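Local atomic coordinates of transcriptional regulator, TetR family (Vibrio parahaemolyticus, PDB entry 3HE0), a protein that probably binds regulatory DNA through a helix-turn-helix and controls transcription, as other TetR-family regulators do. Residues E86-R89 and T90-N94. Sequence-based numbering, arbitrary orientation.
Sequences ERYR and TMWLN. Unlike the reference sequence in segment 86-89: Arg87 (reference Cys).
Two successive turns of helix 84-97, in the C-terminal domain of this TetR-family regulator, meet through Glu86 and Thr90 on one flank and Tyr88 and Trp92 on another. Glu86 O is gripped twice: Thr90 N donates to it in the helical i to i+4 bond, and Thr90 OG1 donates at 2.8 Å from the opposite face of the carbonyl plane. The hydroxyl can reach back because it stands beside its own backbone N, with chi1 at -55°. Glu86 bends at chi2 (46°), which turns its carboxylate back beside Thr90, OE2 lying 3.0 Å from Thr90 OG1. Glu86 OE1 forms a salt bridge with Arg89 NH2 (3.4 Å), whose hydrogen bond is weak, while Arg89 NH1 is paired with Glu183 of helix 179-193. One turn apart, the side chains of Tyr88 and Trp92 lie side by side and point the same way, with their ring planes inclined at 49° in an oblique pair. Tyr88 OH sits at the indole edge, 3.4 Å from Trp92 CD1, and is hydrogen-bonded to Ser189. Both aromatic residues also touch helix 179-193, and Trp190 there meets the tyrosine edge-to-face. Trp92 N returns to Tyr88 O at 2.9 Å, and Leu93 lies alongside the inner part of Arg89. A threonine hydroxyl bonded back to the carbonyl one turn earlier is a familiar feature of alpha-helices, here one amphipathic helix of the all-helical C-terminal domain.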
ATOM      1  N   GLU A  86     -20.658 -13.581  -4.338  1.00 27.09           N
ATOM      2  CA  GLU A  86     -21.236 -12.334  -4.775  1.00 27.48           C
ATOM      3  C   GLU A  86     -20.950 -11.265  -3.764  1.00 26.69           C
ATOM      4  O   GLU A  86     -20.697 -10.113  -4.127  1.00 26.05           O
ATOM      5  CB  GLU A  86     -22.757 -12.485  -4.982  1.00 28.33           C
ATOM      6  CG  GLU A  86     -23.452 -11.195  -5.412  1.00 33.02           C
ATOM      7  CD  GLU A  86     -22.689 -10.452  -6.546  1.00 40.15           C
ATOM      8  OE1 GLU A  86     -22.190 -11.099  -7.514  1.00 42.47           O
ATOM      9  OE2 GLU A  86     -22.569  -9.205  -6.445  1.00 46.01           O
ATOM     10  N   ARG A  87     -21.035 -11.617  -2.484  1.00 26.00           N
ATOM     11  CA  ARG A  87     -20.576 -10.681  -1.458  1.00 25.96           C
ATOM     12  C   ARG A  87     -19.093 -10.341  -1.698  1.00 24.93           C
ATOM     13  O   ARG A  87     -18.700  -9.190  -1.613  1.00 24.99           O
ATOM     14  CB  ARG A  87     -20.762 -11.254  -0.054  1.00 26.04           C
ATOM     15  CG  ARG A  87     -22.207 -11.357   0.376  1.00 27.39           C
ATOM     16  CD  ARG A  87     -22.303 -11.789   1.811  1.00 28.45           C
ATOM     17  NE  ARG A  87     -22.544 -13.215   1.896  1.00 29.67           N
ATOM     18  CZ  ARG A  87     -22.235 -13.983   2.940  1.00 30.14           C
ATOM     19  NH1 ARG A  87     -22.518 -15.274   2.896  1.00 31.76           N
ATOM     20  NH2 ARG A  87     -21.640 -13.494   4.017  1.00 29.74           N
ATOM     21  N   TYR A  88     -18.296 -11.350  -2.005  1.00 24.37           N
ATOM     22  CA  TYR A  88     -16.875 -11.132  -2.275  1.00 24.72           C
ATOM     23  C   TYR A  88     -16.699 -10.157  -3.446  1.00 24.58           C
ATOM     24  O   TYR A  88     -15.981  -9.162  -3.331  1.00 23.33           O
ATOM     25  CB  TYR A  88     -16.159 -12.457  -2.536  1.00 24.54           C
ATOM     26  CG  TYR A  88     -14.701 -12.276  -2.882  1.00 25.00           C
ATOM     27  CD1 TYR A  88     -13.749 -12.131  -1.893  1.00 24.61           C
ATOM     28  CD2 TYR A  88     -14.280 -12.210  -4.196  1.00 25.01           C
ATOM     29  CE1 TYR A  88     -12.396 -11.937  -2.218  1.00 25.31           C
ATOM     30  CE2 TYR A  88     -12.922 -12.033  -4.524  1.00 24.92           C
ATOM     31  CZ  TYR A  88     -12.002 -11.894  -3.531  1.00 24.08           C
ATOM     32  OH  TYR A  88     -10.679 -11.710  -3.843  1.00 25.18           O
ATOM     33  N   ARG A  89     -17.405 -10.420  -4.549  1.00 24.80           N
ATOM     34  CA  ARG A  89     -17.282  -9.596  -5.744  1.00 25.16           C
ATOM     35  C   ARG A  89     -17.701  -8.167  -5.469  1.00 25.11           C
ATOM     36  O   ARG A  89     -17.076  -7.226  -5.976  1.00 25.74           O
ATOM     37  CB  ARG A  89     -18.115 -10.169  -6.908  1.00 25.82           C
ATOM     38  CG  ARG A  89     -17.996  -9.382  -8.238  1.00 27.53           C
ATOM     39  CD  ARG A  89     -18.815  -9.985  -9.403  1.00 28.83           C
ATOM     40  NE  ARG A  89     -18.149 -11.169  -9.922  1.00 32.13           N
ATOM     41  CZ  ARG A  89     -18.436 -12.427  -9.585  1.00 35.31           C
ATOM     42  NH1 ARG A  89     -17.741 -13.421 -10.128  1.00 35.31           N
ATOM     43  NH2 ARG A  89     -19.416 -12.705  -8.714  1.00 37.65           N
ATOM     44  N   THR A  90     -18.774  -7.984  -4.702  1.00 24.20           N
ATOM     45  CA  THR A  90     -19.261  -6.648  -4.435  1.00 23.83           C
ATOM     46  C   THR A  90     -18.189  -5.819  -3.719  1.00 24.65           C
ATOM     47  O   THR A  90     -17.843  -4.721  -4.148  1.00 24.59           O
ATOM     48  CB  THR A  90     -20.577  -6.667  -3.591  1.00 23.78           C
ATOM     49  OG1 THR A  90     -21.556  -7.469  -4.255  1.00 23.96           O
ATOM     50  CG2 THR A  90     -21.150  -5.275  -3.408  1.00 20.85           C
HETATM   51  N   MSE A  91     -17.671  -6.357  -2.624  1.00 25.58           N
HETATM   52  CA  MSE A  91     -16.682  -5.661  -1.823  1.00 26.45           C
HETATM   53  C   MSE A  91     -15.410  -5.438  -2.633  1.00 25.66           C
HETATM   54  O   MSE A  91     -14.803  -4.376  -2.546  1.00 25.57           O
HETATM   55  CB  MSE A  91     -16.358  -6.456  -0.556  1.00 26.86           C
HETATM   56  CG  MSE A  91     -17.498  -6.457   0.435  1.00 30.92           C
HETATM   57 SE   MSE A  91     -17.116  -7.611   1.954  1.00 41.00          SE
HETATM   58  CE  MSE A  91     -18.728  -7.247   2.992  1.00 39.47           C
ATOM     59  N   TRP A  92     -15.023  -6.431  -3.426  1.00 25.06           N
ATOM     60  CA  TRP A  92     -13.802  -6.325  -4.239  1.00 24.54           C
ATOM     61  C   TRP A  92     -13.951  -5.120  -5.159  1.00 24.82           C
ATOM     62  O   TRP A  92     -13.047  -4.316  -5.284  1.00 24.39           O
ATOM     63  CB  TRP A  92     -13.596  -7.613  -5.046  1.00 24.03           C
ATOM     64  CG  TRP A  92     -12.243  -7.803  -5.604  1.00 22.93           C
ATOM     65  CD1 TRP A  92     -11.275  -8.675  -5.161  1.00 23.27           C
ATOM     66  CD2 TRP A  92     -11.684  -7.130  -6.733  1.00 21.24           C
ATOM     67  NE1 TRP A  92     -10.153  -8.573  -5.949  1.00 21.39           N
ATOM     68  CE2 TRP A  92     -10.388  -7.634  -6.923  1.00 20.40           C
ATOM     69  CE3 TRP A  92     -12.163  -6.162  -7.616  1.00 21.29           C
ATOM     70  CZ2 TRP A  92      -9.566  -7.176  -7.931  1.00 20.95           C
ATOM     71  CZ3 TRP A  92     -11.341  -5.725  -8.621  1.00 22.15           C
ATOM     72  CH2 TRP A  92     -10.058  -6.231  -8.769  1.00 19.48           C
ATOM     73  N   LEU A  93     -15.114  -4.992  -5.789  1.00 25.40           N
ATOM     74  CA  LEU A  93     -15.384  -3.889  -6.726  1.00 26.07           C
ATOM     75  C   LEU A  93     -15.564  -2.554  -6.011  1.00 26.20           C
ATOM     76  O   LEU A  93     -15.165  -1.508  -6.521  1.00 26.76           O
ATOM     77  CB  LEU A  93     -16.614  -4.183  -7.589  1.00 25.80           C
ATOM     78  CG  LEU A  93     -16.368  -5.171  -8.733  1.00 26.81           C
ATOM     79  CD1 LEU A  93     -17.682  -5.501  -9.456  1.00 25.63           C
ATOM     80  CD2 LEU A  93     -15.341  -4.629  -9.731  1.00 25.86           C
ATOM     81  N   ASN A  94     -16.154  -2.570  -4.827  1.00 26.56           N
ATOM     82  CA  ASN A  94     -16.157  -1.348  -4.011  1.00 26.79           C
ATOM     83  C   ASN A  94     -14.712  -0.904  -3.728  1.00 26.89           C
ATOM     84  O   ASN A  94     -14.396   0.293  -3.729  1.00 27.80           O
ATOM     85  CB  ASN A  94     -16.906  -1.551  -2.676  1.00 26.71           C
ATOM     86  CG  ASN A  94     -18.415  -1.720  -2.852  1.00 26.71           C
ATOM     87  OD1 ASN A  94     -18.973  -1.287  -3.838  1.00 23.43           O
ATOM     88  ND2 ASN A  94     -19.077  -2.358  -1.874  1.00 26.67           N
TER